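PDB 4Q88: uncharacterized protein from Bacteroides vulgatus, which is of unknown function but, as a glycoside hydrolase family 88 member with an (alpha/alpha)6-barrel fold, probably releases terminal unsaturated uronic acids from oligosaccharides. Local coordinates for residues 184-189 against 245-250; 299-304 against 352-357. All blocks are in the same frame, centred on the assembly; numbering follows the deposited sequence.

Contact 1 (184-189 against 245-250)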
ATOM      1  N   VAL A 184      19.683   6.786   5.997  1.00 17.34           N
ATOM      2  CA  VAL A 184      19.380   5.393   5.738  1.00 18.03           C
ATOM      3  C   VAL A 184      18.568   5.212   4.453  1.00 17.77           C
ATOM      4  O   VAL A 184      18.711   4.210   3.757  1.00 17.24           O
ATOM      5  CB  VAL A 184      18.603   4.769   6.895  1.00 19.19           C
ATOM      6  CG1 VAL A 184      18.272   3.321   6.572  1.00 20.26           C
ATOM      7  CG2 VAL A 184      19.447   4.837   8.161  1.00 20.85           C
ATOM      8  N   GLY A 185      17.717   6.153   4.169  1.00 17.63           N
ATOM      9  CA  GLY A 185      16.802   6.040   3.013  1.00 18.33           C
ATOM     10  C   GLY A 185      15.556   5.261   3.334  1.00 19.86           C
ATOM     11  O   GLY A 185      14.966   4.648   2.428  1.00 18.22           O
ATOM     12  N   LEU A 186      15.142   5.267   4.614  1.00 16.49           N
ATOM     13  CA  LEU A 186      13.914   4.594   5.038  1.00 16.92           C
ATOM     14  C   LEU A 186      13.142   5.495   5.977  1.00 16.73           C
ATOM     15  O   LEU A 186      13.714   6.447   6.530  1.00 17.45           O
ATOM     16  CB  LEU A 186      14.250   3.258   5.743  1.00 17.36           C
ATOM     17  CG  LEU A 186      14.963   2.174   4.933  1.00 18.02           C
ATOM     18  CD1 LEU A 186      15.362   1.026   5.858  1.00 19.72           C
ATOM     19  CD2 LEU A 186      14.055   1.657   3.841  1.00 20.15           C
ATOM     20  N   TYR A 187      11.848   5.191   6.123  1.00 15.53           N
ATOM     21  CA  TYR A 187      10.927   5.880   6.978  1.00 15.85           C
ATOM     22  C   TYR A 187      10.722   5.143   8.306  1.00 16.19           C
ATOM     23  O   TYR A 187      10.502   3.902   8.334  1.00 16.04           O
ATOM     24  CB  TYR A 187       9.535   5.981   6.364  1.00 15.79           C
ATOM     25  CG  TYR A 187       9.465   6.917   5.176  1.00 16.84           C
ATOM     26  CD1 TYR A 187       9.710   6.471   3.906  1.00 18.12           C
ATOM     27  CD2 TYR A 187       9.110   8.231   5.348  1.00 16.47           C
ATOM     28  CE1 TYR A 187       9.644   7.348   2.827  1.00 17.36           C
ATOM     29  CE2 TYR A 187       8.995   9.103   4.301  1.00 16.58           C
ATOM     30  CZ  TYR A 187       9.275   8.661   3.038  1.00 17.39           C
ATOM     31  OH  TYR A 187       9.203   9.551   1.992  1.00 18.05           O
ATOM     32  N   TYR A 188      10.751   5.917   9.397  1.00 16.69           N
ATOM     33  CA  TYR A 188      10.217   5.495  10.689  1.00 17.65           C
ATOM     34  C   TYR A 188       8.693   5.491  10.576  1.00 18.33           C
ATOM     35  O   TYR A 188       8.097   6.246   9.774  1.00 18.17           O
ATOM     36  CB  TYR A 188      10.623   6.442  11.813  1.00 18.09           C
ATOM     37  CG  TYR A 188      12.129   6.500  12.010  1.00 18.17           C
ATOM     38  CD1 TYR A 188      12.801   5.447  12.663  1.00 18.21           C
ATOM     39  CD2 TYR A 188      12.873   7.573  11.577  1.00 18.40           C
ATOM     40  CE1 TYR A 188      14.183   5.467  12.827  1.00 19.74           C
ATOM     41  CE2 TYR A 188      14.260   7.605  11.748  1.00 19.13           C
ATOM     42  CZ  TYR A 188      14.901   6.550  12.387  1.00 19.21           C
ATOM     43  OH  TYR A 188      16.295   6.577  12.548  1.00 20.10           O
ATOM     44  N   ARG A 189       8.074   4.631  11.352  1.00 16.77           N
ATOM     45  CA  ARG A 189       6.631   4.481  11.182  0.60 17.28           C
ATOM     46  C   ARG A 189       5.762   5.636  11.682  1.00 18.47           C
ATOM     47  O   ARG A 189       4.667   5.813  11.177  1.00 17.14           O
ATOM     48  CB  ARG A 189       6.136   3.151  11.655  0.60 18.01           C
ATOM     49  CG  ARG A 189       5.980   3.016  13.138  0.60 17.98           C
ATOM     50  CD  ARG A 189       5.363   1.682  13.516  0.60 19.36           C
ATOM     51  NE  ARG A 189       3.910   1.574  13.264  0.60 21.55           N
ATOM     52  CZ  ARG A 189       3.172   0.556  13.708  0.60 27.86           C
ATOM     53  NH1 ARG A 189       3.744  -0.421  14.442  0.60 28.06           N
ATOM     54  NH2 ARG A 189       1.870   0.489  13.433  0.60 29.49           N
ATOM     55  N   LYS A 245      17.302   0.651  -3.094  1.00 17.26           N
ATOM     56  CA  LYS A 245      18.628   0.241  -2.726  1.00 18.06           C
ATOM     57  C   LYS A 245      18.679  -0.101  -1.178  1.00 18.02           C
ATOM     58  O   LYS A 245      19.290  -1.136  -0.770  1.00 16.97           O
ATOM     59  CB  LYS A 245      19.613   1.326  -3.060  1.00 20.22           C
ATOM     60  CG  LYS A 245      21.041   0.882  -2.874  1.00 26.13           C
ATOM     61  CD  LYS A 245      22.032   1.832  -3.521  1.00 31.87           C
ATOM     62  CE  LYS A 245      23.439   1.253  -3.408  1.00 37.89           C
ATOM     63  NZ  LYS A 245      24.460   2.259  -3.825  1.00 40.51           N
ATOM     64  N   SER A 246      18.108   0.770  -0.346  1.00 16.78           N
ATOM     65  CA  SER A 246      18.132   0.527   1.108  0.60 17.16           C
ATOM     66  C   SER A 246      17.340  -0.716   1.509  1.00 18.08           C
ATOM     67  O   SER A 246      17.732  -1.515   2.441  1.00 18.73           O
ATOM     68  CB  SER A 246      17.629   1.758   1.814  0.60 17.46           C
ATOM     69  OG  SER A 246      18.461   2.851   1.495  0.60 18.31           O
ATOM     70  N   ILE A 247      16.205  -0.881   0.857  1.00 17.07           N
ATOM     71  CA  ILE A 247      15.362  -2.058   1.119  1.00 18.09           C
ATOM     72  C   ILE A 247      16.119  -3.326   0.663  1.00 17.93           C
ATOM     73  O   ILE A 247      16.161  -4.344   1.370  1.00 17.46           O
ATOM     74  CB  ILE A 247      13.996  -1.923   0.455  1.00 16.98           C
ATOM     75  CG1 ILE A 247      13.190  -0.775   1.067  1.00 17.08           C
ATOM     76  CG2 ILE A 247      13.267  -3.244   0.495  1.00 17.51           C
ATOM     77  CD1 ILE A 247      12.034  -0.330   0.178  1.00 17.64           C
ATOM     78  N   ALA A 248      16.664  -3.312  -0.549  1.00 17.45           N
ATOM     79  CA  ALA A 248      17.380  -4.485  -1.025  1.00 17.96           C
ATOM     80  C   ALA A 248      18.477  -4.982  -0.050  1.00 19.13           C
ATOM     81  O   ALA A 248      18.619  -6.202   0.233  1.00 20.01           O
ATOM     82  CB  ALA A 248      17.949  -4.235  -2.411  1.00 18.27           C
ATOM     83  N   ALA A 249      19.183  -4.018   0.511  1.00 19.41           N
ATOM     84  CA  ALA A 249      20.301  -4.250   1.380  1.00 20.75           C
ATOM     85  C   ALA A 249      19.883  -4.910   2.668  1.00 22.07           C
ATOM     86  O   ALA A 249      20.740  -5.520   3.346  1.00 23.43           O
ATOM     87  CB  ALA A 249      21.019  -2.928   1.678  1.00 21.39           C
ATOM     88  N   CYS A 250      18.611  -4.857   3.056  1.00 19.51           N
ATOM     89  CA  CYS A 250      18.264  -5.525   4.315  1.00 20.93           C
ATOM     90  C   CYS A 250      17.332  -6.747   4.149  1.00 20.57           C
ATOM     91  O   CYS A 250      16.769  -7.250   5.122  1.00 20.71           O
ATOM     92  CB  CYS A 250      17.736  -4.536   5.336  1.00 23.87           C
ATOM     93  SG  CYS A 250      16.299  -3.633   4.801  1.00 25.08           S
TER

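Contact 2 (299-304 against 352-357)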
ATOM      1  N   ILE A 299      16.863 -10.000  -6.104  1.00 25.02           N
ATOM      2  CA  ILE A 299      16.062  -9.623  -4.924  1.00 23.45           C
ATOM      3  C   ILE A 299      14.617 -10.112  -5.132  1.00 22.11           C
ATOM      4  O   ILE A 299      13.994 -10.696  -4.221  1.00 19.78           O
ATOM      5  CB  ILE A 299      16.076  -8.075  -4.734  1.00 23.87           C
ATOM      6  CG1 ILE A 299      17.495  -7.565  -4.640  1.00 23.98           C
ATOM      7  CG2 ILE A 299      15.221  -7.627  -3.560  1.00 24.24           C
ATOM      8  CD1 ILE A 299      18.331  -8.076  -3.496  1.00 24.59           C
ATOM      9  N   VAL A 300      14.061  -9.840  -6.320  1.00 20.48           N
ATOM     10  CA  VAL A 300      12.692 -10.224  -6.587  1.00 22.50           C
ATOM     11  C   VAL A 300      12.561 -11.745  -6.689  1.00 22.16           C
ATOM     12  O   VAL A 300      11.537 -12.290  -6.290  1.00 21.22           O
ATOM     13  CB  VAL A 300      12.011  -9.553  -7.824  1.00 24.27           C
ATOM     14  CG1 VAL A 300      11.997  -8.051  -7.685  1.00 26.86           C
ATOM     15  CG2 VAL A 300      12.587  -9.927  -9.151  1.00 28.90           C
ATOM     16  N   GLU A 301      13.575 -12.430  -7.190  1.00 22.16           N
ATOM     17  CA  GLU A 301      13.451 -13.908  -7.283  1.00 24.27           C
ATOM     18  C   GLU A 301      13.347 -14.517  -5.871  1.00 22.76           C
ATOM     19  O   GLU A 301      12.495 -15.358  -5.627  1.00 22.99           O
ATOM     20  CB  GLU A 301      14.605 -14.546  -8.056  1.00 26.33           C
ATOM     21  CG  GLU A 301      14.622 -14.178  -9.545  1.00 28.81           C
ATOM     22  CD  GLU A 301      13.330 -14.453 -10.287  1.00 31.01           C
ATOM     23  OE1 GLU A 301      12.692 -15.503 -10.036  1.00 30.77           O
ATOM     24  OE2 GLU A 301      12.934 -13.609 -11.136  1.00 33.93           O
ATOM     25  N   LYS A 302      14.184 -14.051  -4.946  1.00 21.76           N
ATOM     26  CA  LYS A 302      14.152 -14.565  -3.568  0.60 23.58           C
ATOM     27  C   LYS A 302      12.850 -14.207  -2.875  1.00 21.80           C
ATOM     28  O   LYS A 302      12.282 -15.026  -2.140  1.00 21.68           O
ATOM     29  CB  LYS A 302      15.335 -14.043  -2.764  0.60 24.82           C
ATOM     30  CG  LYS A 302      16.690 -14.509  -3.280  0.60 28.88           C
ATOM     31  CD  LYS A 302      17.833 -13.742  -2.609  0.60 31.13           C
ATOM     32  CE  LYS A 302      19.198 -14.302  -2.979  0.60 36.21           C
ATOM     33  NZ  LYS A 302      19.641 -13.954  -4.362  0.60 37.84           N
ATOM     34  N   ALA A 303      12.387 -12.977  -3.084  1.00 19.18           N
ATOM     35  CA  ALA A 303      11.144 -12.515  -2.465  1.00 19.36           C
ATOM     36  C   ALA A 303       9.924 -13.240  -2.968  1.00 20.60           C
ATOM     37  O   ALA A 303       9.056 -13.656  -2.198  1.00 19.34           O
ATOM     38  CB  ALA A 303      10.985 -11.011  -2.679  1.00 19.17           C
ATOM     39  N   TRP A 304       9.825 -13.329  -4.281  1.00 21.76           N
ATOM     40  CA  TRP A 304       8.673 -13.992  -4.900  1.00 22.03           C
ATOM     41  C   TRP A 304       8.697 -15.472  -4.516  1.00 22.46           C
ATOM     42  O   TRP A 304       7.630 -16.043  -4.206  1.00 21.97           O
ATOM     43  CB  TRP A 304       8.610 -13.754  -6.443  1.00 22.63           C
ATOM     44  CG  TRP A 304       7.519 -14.580  -7.027  1.00 23.39           C
ATOM     45  CD1 TRP A 304       7.643 -15.724  -7.798  1.00 26.98           C
ATOM     46  CD2 TRP A 304       6.120 -14.425  -6.761  1.00 23.61           C
ATOM     47  NE1 TRP A 304       6.383 -16.254  -8.053  1.00 25.77           N
ATOM     48  CE2 TRP A 304       5.440 -15.490  -7.411  1.00 24.10           C
ATOM     49  CE3 TRP A 304       5.377 -13.488  -6.058  1.00 23.86           C
ATOM     50  CZ2 TRP A 304       4.055 -15.630  -7.347  1.00 26.18           C
ATOM     51  CZ3 TRP A 304       4.000 -13.622  -5.995  1.00 24.89           C
ATOM     52  CH2 TRP A 304       3.348 -14.690  -6.646  1.00 26.05           C
ATOM     53  N   CYS A 352       0.306  -9.937  -9.385  1.00 19.88           N
ATOM     54  CA  CYS A 352      -0.060  -9.325 -10.690  1.00 19.93           C
ATOM     55  C   CYS A 352       1.182  -8.772 -11.391  1.00 20.27           C
ATOM     56  O   CYS A 352       1.404  -8.981 -12.614  1.00 21.33           O
ATOM     57  CB  CYS A 352      -1.085  -8.231 -10.531  1.00 18.66           C
ATOM     58  SG  CYS A 352      -2.709  -8.821 -10.089  1.00 21.38           S
ATOM     59  N   GLU A 353       1.995  -8.040 -10.642  1.00 19.44           N
ATOM     60  CA  GLU A 353       3.207  -7.487 -11.224  1.00 21.17           C
ATOM     61  C   GLU A 353       4.219  -8.565 -11.644  1.00 20.26           C
ATOM     62  O   GLU A 353       4.992  -8.340 -12.581  1.00 22.81           O
ATOM     63  CB  GLU A 353       3.839  -6.440 -10.279  1.00 21.16           C
ATOM     64  CG  GLU A 353       4.651  -5.355 -10.994  1.00 23.12           C
ATOM     65  CD  GLU A 353       3.913  -4.468 -12.009  1.00 23.43           C
ATOM     66  OE1 GLU A 353       4.563  -4.081 -12.981  1.00 24.05           O
ATOM     67  OE2 GLU A 353       2.725  -4.110 -11.848  1.00 24.00           O
ATOM     68  N   ARG A 354       4.222  -9.702 -10.957  1.00 18.85           N
ATOM     69  CA  ARG A 354       5.042 -10.823 -11.347  1.00 20.59           C
ATOM     70  C   ARG A 354       4.644 -11.370 -12.736  1.00 21.18           C
ATOM     71  O   ARG A 354       5.514 -11.695 -13.540  1.00 23.06           O
ATOM     72  CB  ARG A 354       4.953 -11.934 -10.342  1.00 21.37           C
ATOM     73  CG  ARG A 354       5.843 -13.140 -10.625  1.00 22.29           C
ATOM     74  CD  ARG A 354       7.326 -12.784 -10.565  1.00 24.07           C
ATOM     75  NE  ARG A 354       8.117 -13.996 -10.724  1.00 25.20           N
ATOM     76  CZ  ARG A 354       9.435 -14.088 -10.725  1.00 25.41           C
ATOM     77  NH1 ARG A 354      10.235 -13.047 -10.548  1.00 25.48           N
ATOM     78  NH2 ARG A 354       9.952 -15.281 -10.886  1.00 29.37           N
ATOM     79  N   VAL A 355       3.343 -11.446 -12.992  1.00 22.59           N
ATOM     80  CA  VAL A 355       2.856 -11.831 -14.337  1.00 22.87           C
ATOM     81  C   VAL A 355       3.416 -10.854 -15.367  1.00 24.26           C
ATOM     82  O   VAL A 355       3.952 -11.280 -16.413  1.00 26.33           O
ATOM     83  CB  VAL A 355       1.312 -11.866 -14.406  1.00 23.99           C
ATOM     84  CG1 VAL A 355       0.856 -12.107 -15.855  1.00 25.56           C
ATOM     85  CG2 VAL A 355       0.777 -12.924 -13.500  1.00 24.15           C
ATOM     86  N   ARG A 356       3.367  -9.541 -15.086  1.00 22.52           N
ATOM     87  CA  ARG A 356       3.860  -8.570 -16.012  1.00 21.99           C
ATOM     88  C   ARG A 356       5.366  -8.683 -16.209  1.00 23.85           C
ATOM     89  O   ARG A 356       5.877  -8.413 -17.267  1.00 25.37           O
ATOM     90  CB  ARG A 356       3.441  -7.147 -15.645  1.00 22.64           C
ATOM     91  CG  ARG A 356       1.953  -6.948 -15.418  1.00 23.55           C
ATOM     92  CD  ARG A 356       1.635  -5.467 -15.273  1.00 23.16           C
ATOM     93  NE  ARG A 356       0.202  -5.224 -15.050  1.00 23.86           N
ATOM     94  CZ  ARG A 356      -0.729  -5.225 -16.011  1.00 24.95           C
ATOM     95  NH1 ARG A 356      -0.364  -5.419 -17.267  1.00 27.43           N
ATOM     96  NH2 ARG A 356      -2.020  -5.007 -15.723  1.00 24.05           N
ATOM     97  N   PHE A 357       6.093  -9.080 -15.182  1.00 23.17           N
ATOM     98  CA  PHE A 357       7.553  -9.279 -15.279  1.00 25.25           C
ATOM     99  C   PHE A 357       7.913 -10.508 -16.139  1.00 26.99           C
ATOM    100  O   PHE A 357       8.979 -10.541 -16.723  1.00 27.92           O
ATOM    101  CB  PHE A 357       8.062  -9.418 -13.813  1.00 25.23           C
ATOM    102  CG  PHE A 357       9.499  -9.779 -13.662  1.00 26.57           C
ATOM    103  CD1 PHE A 357      10.469  -8.783 -13.531  1.00 29.42           C
ATOM    104  CD2 PHE A 357       9.893 -11.104 -13.579  1.00 29.97           C
ATOM    105  CE1 PHE A 357      11.809  -9.110 -13.358  1.00 32.90           C
ATOM    106  CE2 PHE A 357      11.233 -11.438 -13.425  1.00 33.35           C
ATOM    107  CZ  PHE A 357      12.191 -10.441 -13.295  1.00 34.26           C
TER

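Contact 1 (184-189 against 245-250)
A turn between two short antiparallel strands, 180-181 and 186-187, meets the C-terminal end of helix 233-249, with Ser-246 and Leu-186 carrying most of the contact. The hydroxyl of Ser-246 donates a hydrogen bond to the carbonyl of Val-184, OG to O 2.7 Å, lying in the carbonyl plane with a C=O...OG angle of 153°. With chi1 at -60°, OG stands beside the serine's own backbone N, where the carbonyl of Thr-242, one helical turn earlier, is a secondary, weak acceptor sharing the one hydroxyl proton. Gly-185 passes close to this hydroxyl, its CA 3.9 Å from Ser-246 OG, and its positive phi of 84° helps turn the chain into strand 186-187. The hairpin lies between helices 163-179 and 209-225, in a chain whose family is expected to form an (alpha/alpha)6 barrel, and it packs against helix 233-249, which follows later in the chain. Leu-186 adds the apolar half: its CD2 methyl comes to 3.8 Å from Ile-247 CG1 and 4.1 Å from Ser-246 CB, the side chains of Leu-186 and Ile-247 crossing obliquely. Phe-216 of helix 209-225 and Phe-278 and Phe-282 of helix 272-287 also pack against Ile-247.

Contact 2 (299-304 against 352-357)
Trp-304 and Arg-354 both set CG anti to the backbone N (chi1 173° and -177°), which sends the indole and the arginine chain into the space between their helices. Glu-301 and Arg-354 both bend at chi2, and carboxylate and guanidinium meet between the helices. The salt bridge is end-on and two-pronged: NH1 of Arg-354 reaches OE2 of Glu-301 at 2.8 Å, and NH2 reaches OE1 at 2.9 Å. The planes of the two groups are turned 50° apart; OE1 is met on its syn side, whereas OE2 is approached from above the carboxylate plane. Helices 293-311 and 341-358, consistent with the six-hairpin, (alpha/alpha)6-type fold of the clan, cross at a steep angle, nearer antiparallel than parallel; the axes of the two short segments approach no closer than 12.4 Å, so long side chains bridge the gap. The aliphatic part of Arg-354 lies over one face of the indole, CG 4.0 Å from the centroid of the five-membered ring of Trp-304 in a CH-pi contact, and NE comes to 3.4 Å from Trp-304 CD1. Glu-11 ties Trp-304 to Arg-354 by accepting a hydrogen bond from Trp-304 NE1 and forming a second salt bridge with Arg-354 NH2. Beside the ion pair, Phe-357 CZ packs 4.2 Å from Val-300 CG2, and Phe-357 CE2 lies 3.6 Å from Glu-301 OE2.

In the fold
Along the chain the two contacts come in series: contact 1 closes at the end of helix 233-249 before contact 2 opens on helix 293-311. Their centres are 19 Å apart, each about 16 Å from the centre of the chain. They meet directly where helix 233-249 packs on helix 293-311, with Ala-248 CB 4.0 Å from Ile-299 CD1. Helix 272-287 is a shared neighbour, its Phe-282 touching both Ile-247 of contact 1 and Val-300 of contact 2. Contact 1 joins an inter-helical hairpin to the helical body, whereas contact 2 joins the last helix, 341-358, to helix 293-311, with helix 13-30 alongside, its Leu-16 touching Trp-304 and Arg-354.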